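Local coordinates for protein superoxide dismutase (PDB 4BR6) that probably protects cells from superoxide radicals, dismutating them to hydrogen peroxide and molecular oxygen at a manganese centre, at residues L76-G90 and I181-R193. Numbering follows the deposited sequence.
Sequences LFWENLAPASREGGG and IWNVINWKTVAQR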
# COMPACT_ATOMS: atom_id res chain seq x y z
N LEU B 76 17.69 12.30 -10.71
CA LEU B 76 18.66 11.24 -10.95
C LEU B 76 18.50 10.59 -12.32
O LEU B 76 19.48 10.24 -12.95
CB LEU B 76 18.55 10.16 -9.87
CG LEU B 76 18.88 10.57 -8.45
CD1 LEU B 76 18.66 9.37 -7.54
CD2 LEU B 76 20.30 11.08 -8.32
N PHE B 77 17.25 10.41 -12.77
CA PHE B 77 16.98 9.80 -14.07
C PHE B 77 17.70 10.55 -15.20
O PHE B 77 18.44 9.95 -15.98
CB PHE B 77 15.46 9.78 -14.35
CG PHE B 77 15.05 8.94 -15.53
CD1 PHE B 77 15.62 7.69 -15.76
CD2 PHE B 77 14.07 9.38 -16.40
CE1 PHE B 77 15.22 6.93 -16.84
CE2 PHE B 77 13.67 8.61 -17.49
CZ PHE B 77 14.24 7.39 -17.70
N TRP B 78 17.51 11.87 -15.29
CA TRP B 78 18.15 12.64 -16.35
C TRP B 78 19.66 12.50 -16.30
O TRP B 78 20.31 12.42 -17.35
CB TRP B 78 17.81 14.12 -16.23
CG TRP B 78 16.37 14.46 -16.08
CD1 TRP B 78 15.86 15.40 -15.26
CD2 TRP B 78 15.26 13.89 -16.78
NE1 TRP B 78 14.51 15.44 -15.38
CE2 TRP B 78 14.11 14.52 -16.30
CE3 TRP B 78 15.12 12.89 -17.74
CZ2 TRP B 78 12.83 14.21 -16.76
CZ3 TRP B 78 13.86 12.58 -18.20
CH2 TRP B 78 12.73 13.24 -17.71
N GLU B 79 20.20 12.48 -15.09
CA GLU B 79 21.63 12.37 -14.88
C GLU B 79 22.20 11.05 -15.38
O GLU B 79 23.36 11.02 -15.80
CB GLU B 79 21.96 12.50 -13.40
CG GLU B 79 21.73 13.86 -12.82
CD GLU B 79 22.15 13.90 -11.36
OE1 GLU B 79 22.50 12.83 -10.82
OE2 GLU B 79 22.12 14.99 -10.75
N ASN B 80 21.42 9.97 -15.31
CA ASN B 80 21.92 8.67 -15.81
C ASN B 80 21.43 8.34 -17.22
O ASN B 80 21.33 7.19 -17.61
CB ASN B 80 21.80 7.49 -14.80
CG ASN B 80 20.36 7.00 -14.56
OD1 ASN B 80 19.90 6.95 -13.41
ND2 ASN B 80 19.68 6.56 -15.61
N LEU B 81 21.14 9.40 -17.97
CA LEU B 81 20.81 9.29 -19.39
C LEU B 81 21.78 10.18 -20.17
O LEU B 81 22.13 11.28 -19.72
CB LEU B 81 19.37 9.75 -19.68
CG LEU B 81 18.20 8.87 -19.23
CD1 LEU B 81 16.89 9.55 -19.55
CD2 LEU B 81 18.23 7.49 -19.88
N ALA B 82 22.22 9.71 -21.33
CA ALA B 82 23.08 10.50 -22.18
C ALA B 82 22.95 10.01 -23.61
O ALA B 82 22.61 8.85 -23.84
CB ALA B 82 24.52 10.42 -21.70
N PRO B 83 23.18 10.91 -24.59
CA PRO B 83 23.12 10.51 -26.00
C PRO B 83 24.04 9.34 -26.31
O PRO B 83 25.12 9.25 -25.75
CB PRO B 83 23.59 11.76 -26.74
CG PRO B 83 24.21 12.65 -25.69
CD PRO B 83 23.53 12.33 -24.43
N ALA B 84 23.60 8.46 -27.21
CA ALA B 84 24.36 7.25 -27.53
C ALA B 84 25.71 7.56 -28.17
O ALA B 84 26.63 6.75 -28.10
CB ALA B 84 23.55 6.35 -28.44
N SER B 85 25.83 8.74 -28.78
CA SER B 85 27.06 9.12 -29.47
C SER B 85 28.13 9.58 -28.50
O SER B 85 29.25 9.84 -28.90
CB SER B 85 26.79 10.26 -30.47
OG SER B 85 26.65 11.51 -29.83
N ARG B 86 27.76 9.67 -27.22
CA ARG B 86 28.69 10.14 -26.19
C ARG B 86 28.77 9.17 -25.02
O ARG B 86 29.34 8.08 -25.16
CB ARG B 86 28.27 11.52 -25.69
CG ARG B 86 28.36 12.60 -26.74
CD ARG B 86 28.14 13.95 -26.10
NE ARG B 86 26.90 14.56 -26.53
CZ ARG B 86 26.18 15.42 -25.80
NH1 ARG B 86 26.56 15.78 -24.59
NH2 ARG B 86 25.07 15.92 -26.30
N GLU B 87 28.21 9.55 -23.88
CA GLU B 87 28.45 8.84 -22.62
C GLU B 87 27.33 7.85 -22.32
O GLU B 87 27.30 7.22 -21.26
CB GLU B 87 28.58 9.84 -21.47
CG GLU B 87 29.03 11.23 -21.88
CD GLU B 87 27.89 12.21 -21.92
OE1 GLU B 87 27.52 12.76 -20.86
OE2 GLU B 87 27.34 12.42 -23.02
N GLY B 88 26.40 7.72 -23.26
CA GLY B 88 25.25 6.86 -23.08
C GLY B 88 25.50 5.55 -23.76
O GLY B 88 26.21 5.49 -24.76
N GLY B 89 24.93 4.48 -23.21
CA GLY B 89 25.06 3.17 -23.80
C GLY B 89 26.34 2.49 -23.36
O GLY B 89 27.01 2.93 -22.42
N GLY B 90 26.69 1.41 -24.06
CA GLY B 90 27.86 0.62 -23.74
C GLY B 90 27.63 -0.16 -22.47
O GLY B 90 26.50 -0.52 -22.15
N ILE B 181 16.25 1.40 -23.88
CA ILE B 181 16.81 2.48 -23.05
C ILE B 181 18.27 2.24 -22.66
O ILE B 181 19.00 3.18 -22.36
CB ILE B 181 15.97 2.72 -21.77
CG1 ILE B 181 16.40 4.01 -21.07
CG2 ILE B 181 16.07 1.51 -20.84
CD1 ILE B 181 15.43 4.48 -19.99
N TRP B 182 18.70 0.99 -22.64
CA TRP B 182 20.07 0.68 -22.27
C TRP B 182 21.07 1.37 -23.18
O TRP B 182 22.21 1.59 -22.80
CB TRP B 182 20.31 -0.84 -22.27
CG TRP B 182 19.45 -1.51 -21.24
CD1 TRP B 182 18.20 -1.99 -21.42
CD2 TRP B 182 19.77 -1.72 -19.86
NE1 TRP B 182 17.72 -2.50 -20.25
CE2 TRP B 182 18.66 -2.34 -19.27
CE3 TRP B 182 20.88 -1.43 -19.06
CZ2 TRP B 182 18.63 -2.71 -17.93
CZ3 TRP B 182 20.85 -1.79 -17.73
CH2 TRP B 182 19.73 -2.42 -17.17
N ASN B 183 20.62 1.73 -24.39
CA ASN B 183 21.47 2.43 -25.34
C ASN B 183 21.81 3.86 -24.96
O ASN B 183 22.72 4.45 -25.55
CB ASN B 183 20.82 2.45 -26.72
CG ASN B 183 20.85 1.10 -27.38
OD1 ASN B 183 21.90 0.66 -27.87
ND2 ASN B 183 19.72 0.42 -27.38
N VAL B 184 21.07 4.40 -23.99
CA VAL B 184 21.27 5.78 -23.56
C VAL B 184 21.49 5.93 -22.05
O VAL B 184 21.32 7.02 -21.52
CB VAL B 184 20.09 6.70 -24.02
CG1 VAL B 184 20.12 6.90 -25.54
CG2 VAL B 184 18.75 6.13 -23.59
N ILE B 185 21.89 4.86 -21.37
CA ILE B 185 22.23 4.93 -19.93
C ILE B 185 23.64 5.46 -19.71
O ILE B 185 24.59 4.90 -20.23
CB ILE B 185 22.15 3.54 -19.24
CG1 ILE B 185 20.73 2.98 -19.33
CG2 ILE B 185 22.59 3.62 -17.77
CD1 ILE B 185 19.68 3.87 -18.69
N ASN B 186 23.79 6.52 -18.91
CA ASN B 186 25.10 7.09 -18.64
C ASN B 186 25.85 6.32 -17.53
O ASN B 186 25.69 6.61 -16.35
CB ASN B 186 25.01 8.57 -18.26
CG ASN B 186 26.36 9.25 -18.27
OD1 ASN B 186 27.38 8.60 -18.11
ND2 ASN B 186 26.37 10.56 -18.50
N TRP B 187 26.70 5.37 -17.92
CA TRP B 187 27.38 4.53 -16.94
C TRP B 187 28.53 5.24 -16.28
O TRP B 187 29.11 4.74 -15.33
CB TRP B 187 27.86 3.21 -17.56
CG TRP B 187 26.72 2.32 -17.87
CD1 TRP B 187 26.23 2.01 -19.09
CD2 TRP B 187 25.88 1.66 -16.92
NE1 TRP B 187 25.14 1.18 -18.97
CE2 TRP B 187 24.91 0.95 -17.65
CE3 TRP B 187 25.86 1.59 -15.52
CZ2 TRP B 187 23.94 0.19 -17.03
CZ3 TRP B 187 24.90 0.83 -14.92
CH2 TRP B 187 23.95 0.13 -15.67
N LYS B 188 28.86 6.43 -16.77
CA LYS B 188 29.85 7.26 -16.10
C LYS B 188 29.22 7.91 -14.87
O LYS B 188 29.83 7.99 -13.81
CB LYS B 188 30.43 8.29 -17.07
CG LYS B 188 31.28 9.37 -16.43
CD LYS B 188 32.32 9.93 -17.40
CE LYS B 188 31.76 10.23 -18.78
NZ LYS B 188 30.60 11.16 -18.74
N THR B 189 27.97 8.34 -14.99
CA THR B 189 27.26 8.89 -13.83
C THR B 189 27.10 7.81 -12.76
O THR B 189 27.31 8.06 -11.59
CB THR B 189 25.86 9.41 -14.21
OG1 THR B 189 25.99 10.47 -15.15
CG2 THR B 189 25.12 9.92 -12.99
N VAL B 190 26.71 6.61 -13.18
CA VAL B 190 26.47 5.51 -12.25
C VAL B 190 27.73 5.19 -11.45
O VAL B 190 27.66 4.95 -10.26
CB VAL B 190 26.02 4.24 -12.99
CG1 VAL B 190 25.79 3.08 -12.01
CG2 VAL B 190 24.78 4.53 -13.82
N ALA B 191 28.87 5.18 -12.12
CA ALA B 191 30.13 4.83 -11.48
C ALA B 191 30.57 5.92 -10.51
O ALA B 191 31.26 5.63 -9.52
CB ALA B 191 31.20 4.59 -12.53
N GLN B 192 30.20 7.16 -10.79
CA GLN B 192 30.44 8.25 -9.86
C GLN B 192 29.65 8.02 -8.59
O GLN B 192 30.20 8.09 -7.49
CB GLN B 192 30.05 9.59 -10.49
CG GLN B 192 31.18 10.26 -11.26
CD GLN B 192 30.70 11.00 -12.49
OE1 GLN B 192 29.66 11.67 -12.48
NE2 GLN B 192 31.47 10.88 -13.57
N ARG B 193 28.36 7.73 -8.73
CA ARG B 193 27.51 7.44 -7.59
C ARG B 193 28.04 6.24 -6.82
O ARG B 193 28.07 6.24 -5.58
CB ARG B 193 26.09 7.14 -8.06
CG ARG B 193 25.44 8.30 -8.75
CD ARG B 193 24.16 7.88 -9.42
NE ARG B 193 23.42 9.01 -9.95
CZ ARG B 193 22.35 8.91 -10.74
NH1 ARG B 193 21.90 7.72 -11.10
NH2 ARG B 193 21.74 10.00 -11.18
O HOH W 1 24.50 12.39 -17.81
O HOH W 2 27.79 4.25 -20.50
O HOH W 3 23.59 0.02 -21.17
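With CG anti to its carbonyl carbon (chi1 -62°) and the chain extended from CG to NE, R193 reaches outward from helix 187-195 to the C-terminal end of helix 61-79, where L76, E79 and N80 receive its guanidinium. R193 NH2 donates to the backbone O of L76 (2.9 Å) and forms a salt bridge with E79 OE1 (3.0 Å), met on its anti side, both oxygens lying close to the guanidinium plane. R193 NH1 reaches N80 OD1 at 3.2 Å, in the plane of an amide turned 84° to the guanidinium. Bonds from NH1 to L156 O and from G158 N to N80 OD1 tie this cluster to strand 153-160, while L76 CD2 covers one guanidinium face. One helical turn earlier, T189 OG1 donates to E79 O (2.8 Å), a carbonyl near the helix end.

N186, its CG anti to the backbone N (chi1 -167°), turns its amide toward E87 and caps helix 187-195: OD1 accepts from K188 N and T189 N. A water accepts from N186 ND2 and donates to the carbonyls of E79 and L81. Backbone bonds flank L81 and I185 in a single beta bridge, A82 N to V184 O (2.8 Å) and N186 N to N80 O (2.9 Å). Farther along, G89 N bonds to I185 O, and a second water links W187 NE1 with the carbonyls of W182 and G90.

Beside the bridge, L81 CD2 packs on I181, V184 and I185, and I181 CD1 meets the edge of the F77 ring at CZ (3.9 Å). F77 also touches D160, a manganese ligand, which puts its ring in the second shell of the metal site; through I181 and L81 the apolar layer backs that ring. The arrangement joins the helical-hairpin and C-terminal domains of the iron/manganese superoxide dismutase fold.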